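Local structure of galactose-1-phosphate uridylyltransferase (Pyrobaculum aerophilum str. IM2, 6K9Z) at residues L46-R51 / V79-P84; E69-R74 / L146-P151; A198-E203 / E268-Y273. The protein probably transfers uridylyl groups between UDP-glucose and hexose 1-phosphates, and binds zinc and a uridine nucleotide. The protein carries 1 engineered substitution. All blocks are in the same frame, centred on the assembly; numbering follows the deposited sequence.

How the interactions relate
Interactions 1 and 3 lie on the same antiparallel sheet, on opposite sides of the chain's centre. Both are buried strand pairs held by backbone hydrogen bonds. Interaction 1 joins the outermost strand 46-49 to strand 76-81, and its side chains are mostly aliphatic until N50 and R51 meet UDP. Interaction 3 joins strands 202-208 and 266-271 in the other half of the chain. It adds aromatic rings, carboxylates and an iron ion. Interaction 2 is only partly buried. It sets the region of strand 70-71, from a separate small sheet, against a proline-rich loop, and it is mainly apolar, with carbonyl oxygens against a proline ring. Interactions 2 and 3 also touch the second subunit.

Interaction 1: residues L46-R51 / V79-P84; sequences LILPNR and VVVETP. With UDP (uridine-5'-diphosphate), chain G.
L46 and V81 pair across two antiparallel strands, as do L48 and V79. Each pair is closed by two backbone hydrogen bonds. The shortest joins V81 N to L46 O at 2.7 Å. Between them, I47 faces V80 as a non-hydrogen-bonded pair. Here I47 CA comes to 3.2 Å from V79 O in a CA-H...O contact.

The tight part is the face that carries L46, L48, V79 and V81. The chi1 of L48 is 62°, which sets CG between the backbone N and the carbonyl carbon. Its two methyls then serve different valines. CD1 lies 4.1 Å from V79 CB, and CD2 meets V81 CG2 on an oblique path. V79 is the most covered residue of the contact. Its CG2 touches N50 ND2 at 3.7 Å and lies equally close to UDP O2. Beyond this face, V81 touches W43, and V79 packs on F32 and on the engineered F140.

The other face is looser between the strands. I47 and V80 run side by side, and I47 CG1 and V80 CG2 touch at 4.1 Å. Helix 96-114 covers them, but I47 remains partly exposed and marks the solvent side.

N50 is buried and grips the ribose with both ends of its amide. UDP O2' donates to OD1 at 2.7 Å, and ND2 donates to O3'. OD1 also takes the N-H of Y52, which helps fix the amide's rotation. R51 is exposed, yet its N binds uracil O2 at 3.0 Å in a nearly straight bond of 174°. Its aliphatic chain passes along the uracil, with the guanidinium oblique to O4. The arrangement is the uridine end of the nucleotide pocket, built at the edge strand of the half-barrel sheet of galactose-1-phosphate uridylyltransferases.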
loop_
_atom_site.group_PDB
_atom_site.type_symbol
_atom_site.label_atom_id
_atom_site.label_comp_id
_atom_site.label_asym_id
_atom_site.label_seq_id
_atom_site.Cartn_x
_atom_site.Cartn_y
_atom_site.Cartn_z
ATOM N N LEU A 46 -13.519 -20.447 -16.108
ATOM C CA LEU A 46 -14.073 -21.082 -14.906
ATOM C C LEU A 46 -13.993 -20.104 -13.754
ATOM O O LEU A 46 -12.916 -19.567 -13.560
ATOM C CB LEU A 46 -13.217 -22.313 -14.634
ATOM C CG LEU A 46 -13.970 -23.466 -14.023
ATOM C CD1 LEU A 46 -15.139 -23.833 -14.916
ATOM C CD2 LEU A 46 -13.037 -24.648 -13.811
ATOM N N ILE A 47 -15.087 -19.893 -13.015
ATOM C CA ILE A 47 -15.067 -19.084 -11.771
ATOM C C ILE A 47 -15.330 -20.065 -10.635
ATOM O O ILE A 47 -16.404 -20.685 -10.622
ATOM C CB ILE A 47 -16.048 -17.911 -11.835
ATOM C CG1 ILE A 47 -15.630 -16.987 -12.980
ATOM C CG2 ILE A 47 -16.144 -17.198 -10.491
ATOM C CD1 ILE A 47 -16.422 -15.729 -13.101
ATOM N N LEU A 48 -14.492 -20.190 -9.704
ATOM C CA LEU A 48 -14.581 -21.265 -8.708
ATOM C C LEU A 48 -14.155 -20.771 -7.345
ATOM O O LEU A 48 -13.495 -19.742 -7.220
ATOM C CB LEU A 48 -13.790 -22.482 -9.171
ATOM C CG LEU A 48 -12.301 -22.357 -9.379
ATOM C CD1 LEU A 48 -11.579 -22.441 -8.043
ATOM C CD2 LEU A 48 -11.867 -23.544 -10.230
ATOM N N PRO A 49 -14.682 -21.435 -6.319
ATOM C CA PRO A 49 -14.443 -21.012 -4.944
ATOM C C PRO A 49 -12.950 -21.048 -4.602
ATOM O O PRO A 49 -12.284 -21.978 -4.994
ATOM C CB PRO A 49 -15.178 -22.062 -4.098
ATOM C CG PRO A 49 -16.284 -22.549 -4.995
ATOM C CD PRO A 49 -15.691 -22.494 -6.385
ATOM N N ASN A 50 -12.461 -20.013 -3.919
ATOM C CA ASN A 50 -11.039 -20.004 -3.494
ATOM C C ASN A 50 -10.870 -21.089 -2.423
ATOM O O ASN A 50 -11.739 -21.181 -1.552
ATOM C CB ASN A 50 -10.612 -18.632 -2.974
ATOM C CG ASN A 50 -9.111 -18.493 -2.849
ATOM O OD1 ASN A 50 -8.476 -19.230 -2.101
ATOM N ND2 ASN A 50 -8.537 -17.555 -3.582
ATOM N N ARG A 51 -9.777 -21.852 -2.485
ATOM C CA ARG A 51 -9.492 -22.946 -1.517
ATOM C C ARG A 51 -9.344 -22.355 -0.109
ATOM O O ARG A 51 -9.729 -23.028 0.863
ATOM C CB ARG A 51 -8.261 -23.734 -1.975
ATOM C CG ARG A 51 -7.419 -24.305 -0.843
ATOM C CD ARG A 51 -6.513 -25.422 -1.324
ATOM N NE ARG A 51 -7.279 -26.580 -1.763
ATOM C CZ ARG A 51 -7.514 -27.652 -1.019
ATOM N NH1 ARG A 51 -8.232 -28.650 -1.504
ATOM N NH2 ARG A 51 -7.035 -27.720 0.209
ATOM N N VAL A 79 -11.896 -17.505 -7.669
ATOM C CA VAL A 79 -10.777 -17.537 -8.634
ATOM C C VAL A 79 -11.398 -17.573 -10.012
ATOM O O VAL A 79 -12.271 -18.418 -10.288
ATOM C CB VAL A 79 -9.829 -18.719 -8.395
ATOM C CG1 VAL A 79 -8.751 -18.747 -9.457
ATOM C CG2 VAL A 79 -9.226 -18.656 -7.012
ATOM N N VAL A 80 -10.929 -16.680 -10.864
ATOM C CA VAL A 80 -11.316 -16.648 -12.297
ATOM C C VAL A 80 -10.160 -17.338 -13.043
ATOM O O VAL A 80 -9.092 -16.683 -13.194
ATOM C CB VAL A 80 -11.505 -15.209 -12.779
ATOM C CG1 VAL A 80 -11.844 -15.145 -14.276
ATOM C CG2 VAL A 80 -12.538 -14.457 -11.921
ATOM N N VAL A 81 -10.381 -18.560 -13.497
ATOM C CA VAL A 81 -9.405 -19.286 -14.344
ATOM C C VAL A 81 -9.670 -18.792 -15.754
ATOM O O VAL A 81 -10.731 -19.121 -16.327
ATOM C CB VAL A 81 -9.479 -20.804 -14.193
ATOM C CG1 VAL A 81 -8.300 -21.482 -14.868
ATOM C CG2 VAL A 81 -9.606 -21.241 -12.755
ATOM N N GLU A 82 -8.705 -18.068 -16.296
ATOM C CA GLU A 82 -8.859 -17.208 -17.484
ATOM C C GLU A 82 -8.790 -17.978 -18.807
ATOM O O GLU A 82 -9.188 -17.396 -19.803
ATOM C CB GLU A 82 -7.806 -16.123 -17.426
ATOM C CG GLU A 82 -8.093 -15.121 -16.328
ATOM C CD GLU A 82 -6.925 -14.158 -16.112
ATOM O OE1 GLU A 82 -5.858 -14.414 -16.720
ATOM O OE2 GLU A 82 -7.147 -13.094 -15.494
ATOM N N THR A 83 -8.254 -19.195 -18.793
ATOM C CA THR A 83 -8.022 -20.045 -19.994
ATOM C C THR A 83 -7.727 -21.438 -19.483
ATOM O O THR A 83 -7.151 -21.564 -18.404
ATOM C CB THR A 83 -6.828 -19.536 -20.825
ATOM O OG1 THR A 83 -6.516 -20.484 -21.833
ATOM C CG2 THR A 83 -5.579 -19.339 -19.973
ATOM N N PRO A 84 -8.088 -22.505 -20.223
ATOM C CA PRO A 84 -7.664 -23.859 -19.893
ATOM C C PRO A 84 -6.152 -24.083 -20.138
ATOM O O PRO A 84 -5.607 -24.989 -19.588
ATOM C CB PRO A 84 -8.579 -24.719 -20.812
ATOM C CG PRO A 84 -8.954 -23.833 -21.973
ATOM C CD PRO A 84 -8.968 -22.441 -21.410
HETATM N N1 UDP G . -5.715 -20.865 -4.756
HETATM C C2 UDP G . -6.803 -21.748 -4.762
HETATM N N3 UDP G . -6.620 -23.064 -4.763
HETATM C C4 UDP G . -5.396 -23.547 -4.717
HETATM C C5 UDP G . -4.299 -22.731 -4.681
HETATM C C6 UDP G . -4.503 -21.373 -4.690
HETATM O O2 UDP G . -7.943 -21.385 -4.809
HETATM O O4 UDP G . -5.226 -24.752 -4.725
HETATM C "C1'" UDP G . -5.840 -19.422 -4.697
HETATM C "C2'" UDP G . -5.188 -19.124 -3.346
HETATM O "O2'" UDP G . -5.831 -19.579 -2.175
HETATM C "C3'" UDP G . -5.051 -17.634 -3.360
HETATM C "C4'" UDP G . -4.695 -17.383 -4.761
HETATM O "O4'" UDP G . -4.972 -18.600 -5.466
HETATM O "O3'" UDP G . -6.185 -16.934 -2.976
HETATM C "C5'" UDP G . -3.256 -16.974 -4.503
HETATM O "O5'" UDP G . -3.171 -15.760 -3.711
HETATM P PA UDP G . -3.390 -15.420 -2.111
HETATM O O1A UDP G . -2.927 -16.526 -1.188
HETATM O O2A UDP G . -2.500 -14.241 -1.882
HETATM O O3A UDP G . -4.970 -15.039 -1.955
HETATM P PB UDP G . -5.962 -14.910 -0.764
HETATM O O1B UDP G . -5.950 -16.231 -0.299
HETATM O O2B UDP G . -7.254 -14.442 -1.288
HETATM O O3B UDP G . -5.379 -14.045 0.190
#

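Interaction 2: residues E69-R74 / L146-P151; sequences EVIPAR and LPVVPP
P147 lies against the chain from I71 to R74, and its ring does most of the touching. The contact is small and partly buried.

The apolar part is between I71, P147 and V148. I71 holds CG1 between the backbone N and the carbonyl carbon (chi1 64°), which carries CD1 to the loop. CD1 reaches P147 CG at 4.2 Å. It also meets V148 CG1 obliquely, but the modelled spacing of that pair is doubtful. I3 of strand 2-5 touches both I71 and P147 and completes this patch.

The second kind of contact sets carbonyl oxygens against proline carbons. R74 O approaches the ring of P147 and lies 3.0 Å from CD and 3.3 Å from CG. P72 O is more distant, at 3.9 Å from P147 CG.

The 69-74 segment has one weak internal hydrogen bond, and other backbone bonds go to neighbouring parts of the chain. A73 is the centre of an inverse gamma turn, closed by the weak bond from R74 N to P72 O at 2.9 Å. I71 pairs through its backbone with I3, and L146 with A120 and Y121.

Past the contact, P150 takes the N-cap position before helix 151-167. P150 and P151 pack on A289 and S290 of the second subunit, and L146 on its L291.

P147 has no N-H to offer R74 O, and the two segments share no hydrogen bond. They meet through apolar contacts and through R74 O set against the carbons of the P147 ring. The directional backbone bonds of each segment go to other partners, such as I3 and Y121.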
loop_
_atom_site.group_PDB
_atom_site.type_symbol
_atom_site.label_atom_id
_atom_site.label_comp_id
_atom_site.label_asym_id
_atom_site.label_seq_id
_atom_site.Cartn_x
_atom_site.Cartn_y
_atom_site.Cartn_z
ATOM N N GLU A 69 -14.286 -2.506 16.414
ATOM C CA GLU A 69 -15.413 -2.986 15.584
ATOM C C GLU A 69 -14.983 -4.243 14.845
ATOM O O GLU A 69 -13.924 -4.219 14.182
ATOM C CB GLU A 69 -15.865 -1.931 14.585
ATOM C CG GLU A 69 -16.473 -0.721 15.284
ATOM C CD GLU A 69 -16.913 0.328 14.274
ATOM O OE1 GLU A 69 -17.985 0.129 13.634
ATOM O OE2 GLU A 69 -16.131 1.275 14.047
ATOM N N VAL A 70 -15.795 -5.292 14.924
ATOM C CA VAL A 70 -15.520 -6.540 14.160
ATOM C C VAL A 70 -16.816 -6.914 13.437
ATOM O O VAL A 70 -17.893 -6.731 14.026
ATOM C CB VAL A 70 -14.997 -7.668 15.066
ATOM C CG1 VAL A 70 -14.664 -8.916 14.268
ATOM C CG2 VAL A 70 -13.782 -7.208 15.854
ATOM N N ILE A 71 -16.715 -7.369 12.192
ATOM C CA ILE A 71 -17.941 -7.748 11.434
ATOM C C ILE A 71 -17.740 -9.142 10.838
ATOM O O ILE A 71 -16.584 -9.528 10.583
ATOM C CB ILE A 71 -18.290 -6.699 10.363
ATOM C CG1 ILE A 71 -17.216 -6.601 9.281
ATOM C CG2 ILE A 71 -18.576 -5.346 10.993
ATOM C CD1 ILE A 71 -17.687 -5.898 8.033
ATOM N N PRO A 72 -18.840 -9.858 10.613
ATOM C CA PRO A 72 -18.739 -11.202 10.057
ATOM C C PRO A 72 -18.098 -11.155 8.661
ATOM O O PRO A 72 -18.400 -10.269 7.896
ATOM C CB PRO A 72 -20.192 -11.692 9.979
ATOM C CG PRO A 72 -20.869 -10.952 11.098
ATOM C CD PRO A 72 -20.206 -9.592 11.074
ATOM N N ALA A 73 -17.212 -12.112 8.405
ATOM C CA ALA A 73 -16.493 -12.289 7.117
ATOM C C ALA A 73 -17.436 -12.958 6.127
ATOM O O ALA A 73 -17.147 -14.039 5.568
ATOM C CB ALA A 73 -15.243 -13.069 7.333
ATOM N N ARG A 74 -18.547 -12.282 5.865
ATOM C CA ARG A 74 -19.647 -12.796 5.024
ATOM C C ARG A 74 -19.438 -12.351 3.571
ATOM O O ARG A 74 -19.377 -11.130 3.322
ATOM C CB ARG A 74 -20.986 -12.269 5.554
ATOM C CG ARG A 74 -22.210 -12.681 4.760
ATOM C CD ARG A 74 -22.291 -14.162 4.514
ATOM N NE ARG A 74 -23.492 -14.551 3.765
ATOM C CZ ARG A 74 -24.692 -14.676 4.295
ATOM N NH1 ARG A 74 -24.863 -14.455 5.585
ATOM N NH2 ARG A 74 -25.719 -15.014 3.547
ATOM N N LEU A 146 -17.782 -8.798 -1.030
ATOM C CA LEU A 146 -17.534 -8.354 0.346
ATOM C C LEU A 146 -18.761 -7.720 0.981
ATOM O O LEU A 146 -19.566 -7.067 0.303
ATOM C CB LEU A 146 -16.413 -7.322 0.316
ATOM C CG LEU A 146 -15.068 -7.799 -0.239
ATOM C CD1 LEU A 146 -14.253 -6.588 -0.649
ATOM C CD2 LEU A 146 -14.378 -8.659 0.785
ATOM N N PRO A 147 -18.814 -7.748 2.323
ATOM C CA PRO A 147 -19.862 -7.069 3.070
ATOM C C PRO A 147 -19.568 -5.590 3.359
ATOM O O PRO A 147 -20.400 -4.991 4.029
ATOM C CB PRO A 147 -19.889 -7.872 4.385
ATOM C CG PRO A 147 -18.435 -8.232 4.587
ATOM C CD PRO A 147 -17.884 -8.477 3.205
ATOM N N VAL A 148 -18.405 -5.088 2.923
ATOM C CA VAL A 148 -17.886 -3.720 3.177
ATOM C C VAL A 148 -17.396 -3.198 1.843
ATOM O O VAL A 148 -17.041 -3.999 0.938
ATOM C CB VAL A 148 -16.745 -3.706 4.218
ATOM C CG1 VAL A 148 -17.229 -3.980 5.619
ATOM C CG2 VAL A 148 -15.651 -4.651 3.831
ATOM N N VAL A 149 -17.340 -1.894 1.722
ATOM C CA VAL A 149 -16.712 -1.229 0.561
ATOM C C VAL A 149 -15.221 -1.131 0.841
ATOM O O VAL A 149 -14.789 -0.693 1.916
ATOM C CB VAL A 149 -17.313 0.154 0.305
ATOM C CG1 VAL A 149 -16.604 0.865 -0.823
ATOM C CG2 VAL A 149 -18.802 0.059 0.045
ATOM N N PRO A 150 -14.382 -1.580 -0.080
ATOM C CA PRO A 150 -12.941 -1.418 0.128
ATOM C C PRO A 150 -12.526 0.023 0.431
ATOM O O PRO A 150 -13.004 0.959 -0.237
ATOM C CB PRO A 150 -12.387 -1.851 -1.212
ATOM C CG PRO A 150 -13.393 -2.850 -1.751
ATOM C CD PRO A 150 -14.735 -2.272 -1.330
ATOM N N PRO A 151 -11.673 0.268 1.464
ATOM C CA PRO A 151 -11.374 1.638 1.886
ATOM C C PRO A 151 -10.887 2.571 0.769
ATOM O O PRO A 151 -11.309 3.727 0.773
ATOM C CB PRO A 151 -10.337 1.477 3.013
ATOM C CG PRO A 151 -10.757 0.147 3.625
ATOM C CD PRO A 151 -11.139 -0.717 2.435
#

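Interaction 3: residues A198-E203 / E268-Y273; sequences AKWPHE and EIYGMY. With FE (Fe (III) ion), chain E.
W200 CD1 lies over one face of the Y270 ring, toward its rim, 3.4 Å from Y270 CD1. The W200 five-membered ring and the Y270 ring are oblique, their planes 36° apart. M272 runs beside W200 and forms a Met-aromatic contact. Its chain bends at chi2 and chi3, which brings CE to 3.8 Å from W200 CE3.

E203 runs alongside Y270 on the same face of the sheet, its carboxylate turned 69° from the ring plane. E203 OE1 accepts two backbone N-H groups, from K199 at 2.7 Å and from W200 at 3.0 Å. OE2 is hydrogen-bonded to H205. These bonds fix the E203 carboxylate. Its OE2 lies 4.5 Å from E268 OE2, a like-charge approach that these bonds and the iron probably offset.

The Y270 hydroxyl donates to E268 OE2 at 2.6 Å, and E268 OE1 binds the iron ion at 2.3 Å. A phenylalanine in place of Y270 takes away the hydroxyl, and E268 OE2 is then likely to be left without this partner and its carboxylate less firmly oriented at the metal.

Backbone bonds between H202 and G271 join the strands. The H202 ring meets Y273 O at its edge through a weak bond from ND1, while NE2 is hydrogen-bonded to R304. L287 of the second subunit packs on W200. E156, H252, H266 and a water join E268 in an iron site built on the strands of the half-barrel sheet, with E268 and H266 both on strand 266-271.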
loop_
_atom_site.group_PDB
_atom_site.type_symbol
_atom_site.label_atom_id
_atom_site.label_comp_id
_atom_site.label_asym_id
_atom_site.label_seq_id
_atom_site.Cartn_x
_atom_site.Cartn_y
_atom_site.Cartn_z
ATOM N N ALA A 198 -0.632 9.711 -11.119
ATOM C CA ALA A 198 0.025 8.381 -11.084
ATOM C C ALA A 198 0.962 8.303 -9.859
ATOM O O ALA A 198 1.641 9.307 -9.535
ATOM C CB ALA A 198 0.813 8.140 -12.352
ATOM N N LYS A 199 0.992 7.125 -9.223
ATOM C CA LYS A 199 1.812 6.817 -8.016
ATOM C C LYS A 199 2.808 5.692 -8.267
ATOM O O LYS A 199 3.818 5.562 -7.506
ATOM C CB LYS A 199 0.923 6.262 -6.909
ATOM C CG LYS A 199 -0.033 7.235 -6.317
ATOM C CD LYS A 199 -1.138 6.522 -5.569
ATOM C CE LYS A 199 -2.312 7.461 -5.474
ATOM N NZ LYS A 199 -2.740 7.933 -6.817
ATOM N N TRP A 200 2.503 4.821 -9.205
ATOM C CA TRP A 200 3.319 3.620 -9.489
ATOM C C TRP A 200 4.125 3.835 -10.776
ATOM O O TRP A 200 3.801 4.709 -11.586
ATOM C CB TRP A 200 2.410 2.372 -9.463
ATOM C CG TRP A 200 1.686 2.267 -8.158
ATOM C CD1 TRP A 200 0.364 2.539 -7.906
ATOM C CD2 TRP A 200 2.279 1.951 -6.882
ATOM N NE1 TRP A 200 0.102 2.402 -6.572
ATOM C CE2 TRP A 200 1.243 2.015 -5.929
ATOM C CE3 TRP A 200 3.567 1.597 -6.472
ATOM C CZ2 TRP A 200 1.473 1.786 -4.580
ATOM C CZ3 TRP A 200 3.795 1.344 -5.129
ATOM C CH2 TRP A 200 2.758 1.485 -4.203
ATOM N N PRO A 201 5.237 3.100 -10.966
ATOM C CA PRO A 201 6.244 3.442 -11.981
ATOM C C PRO A 201 5.679 3.372 -13.406
ATOM O O PRO A 201 6.103 4.174 -14.203
ATOM C CB PRO A 201 7.340 2.386 -11.823
ATOM C CG PRO A 201 7.116 1.787 -10.466
ATOM C CD PRO A 201 5.683 1.999 -10.091
ATOM N N HIS A 202 4.738 2.455 -13.691
ATOM C CA HIS A 202 3.999 2.458 -14.976
ATOM C C HIS A 202 2.511 2.338 -14.719
ATOM O O HIS A 202 2.004 1.164 -14.839
ATOM C CB HIS A 202 4.450 1.327 -15.892
ATOM C CG HIS A 202 5.818 1.544 -16.438
ATOM N ND1 HIS A 202 6.970 1.148 -15.746
ATOM C CD2 HIS A 202 6.238 2.138 -17.564
ATOM C CE1 HIS A 202 8.035 1.475 -16.486
ATOM N NE2 HIS A 202 7.612 2.082 -17.607
ATOM N N GLU A 203 1.795 3.443 -14.566
ATOM C CA GLU A 203 0.395 3.366 -14.100
ATOM C C GLU A 203 -0.508 3.833 -15.236
ATOM O O GLU A 203 -0.262 4.896 -15.791
ATOM C CB GLU A 203 0.217 4.164 -12.810
ATOM C CG GLU A 203 -1.239 4.150 -12.326
ATOM C CD GLU A 203 -1.380 4.649 -10.893
ATOM O OE1 GLU A 203 -0.334 4.968 -10.287
ATOM O OE2 GLU A 203 -2.543 4.771 -10.432
ATOM N N GLU A 268 -7.541 0.221 -12.864
ATOM C CA GLU A 268 -6.201 0.778 -12.568
ATOM C C GLU A 268 -5.201 -0.357 -12.784
ATOM O O GLU A 268 -5.387 -1.450 -12.229
ATOM C CB GLU A 268 -6.115 1.441 -11.200
ATOM C CG GLU A 268 -7.150 2.505 -10.954
ATOM C CD GLU A 268 -6.960 3.331 -9.714
ATOM O OE1 GLU A 268 -7.549 4.418 -9.656
ATOM O OE2 GLU A 268 -6.267 2.849 -8.802
ATOM N N ILE A 269 -4.131 -0.060 -13.515
ATOM C CA ILE A 269 -3.029 -1.011 -13.707
ATOM C C ILE A 269 -1.749 -0.362 -13.158
ATOM O O ILE A 269 -1.397 0.749 -13.625
ATOM C CB ILE A 269 -2.907 -1.386 -15.191
ATOM C CG1 ILE A 269 -4.134 -2.073 -15.773
ATOM C CG2 ILE A 269 -1.690 -2.250 -15.398
ATOM C CD1 ILE A 269 -4.178 -1.979 -17.293
ATOM N N TYR A 270 -1.068 -1.071 -12.262
ATOM C CA TYR A 270 0.195 -0.648 -11.618
ATOM C C TYR A 270 1.276 -1.570 -12.146
ATOM O O TYR A 270 1.351 -2.657 -11.666
ATOM C CB TYR A 270 0.094 -0.700 -10.106
ATOM C CG TYR A 270 -1.159 -0.150 -9.491
ATOM C CD1 TYR A 270 -1.842 0.929 -10.002
ATOM C CD2 TYR A 270 -1.613 -0.700 -8.306
ATOM C CE1 TYR A 270 -2.957 1.458 -9.371
ATOM C CE2 TYR A 270 -2.744 -0.225 -7.659
ATOM C CZ TYR A 270 -3.443 0.847 -8.222
ATOM O OH TYR A 270 -4.559 1.293 -7.572
ATOM N N GLY A 271 2.025 -1.135 -13.162
ATOM C CA GLY A 271 3.240 -1.831 -13.606
ATOM C C GLY A 271 4.367 -1.533 -12.669
ATOM O O GLY A 271 4.614 -0.316 -12.387
ATOM N N MET A 272 5.032 -2.571 -12.168
ATOM C CA MET A 272 5.847 -2.402 -10.937
ATOM C C MET A 272 7.340 -2.338 -11.268
ATOM O O MET A 272 8.134 -2.316 -10.346
ATOM C CB MET A 272 5.522 -3.466 -9.887
ATOM C CG MET A 272 4.072 -3.405 -9.419
ATOM S SD MET A 272 3.748 -1.778 -8.638
ATOM C CE MET A 272 4.511 -2.070 -7.055
ATOM N N TYR A 273 7.747 -2.234 -12.536
ATOM C CA TYR A 273 9.168 -1.952 -12.879
ATOM C C TYR A 273 9.334 -0.445 -13.081
ATOM O O TYR A 273 8.534 0.151 -13.770
ATOM C CB TYR A 273 9.628 -2.686 -14.133
ATOM C CG TYR A 273 9.949 -4.156 -13.991
ATOM C CD1 TYR A 273 10.122 -4.768 -12.761
ATOM C CD2 TYR A 273 10.196 -4.918 -15.113
ATOM C CE1 TYR A 273 10.465 -6.114 -12.660
ATOM C CE2 TYR A 273 10.542 -6.257 -15.040
ATOM C CZ TYR A 273 10.671 -6.861 -13.812
ATOM O OH TYR A 273 11.027 -8.170 -13.713
HETATM FE FE FE E . -9.629 4.752 -8.807
HETATM O O HOH W 1 -2.839 3.112 -5.784
HETATM O O HOH W 2 -9.017 6.857 -9.244
#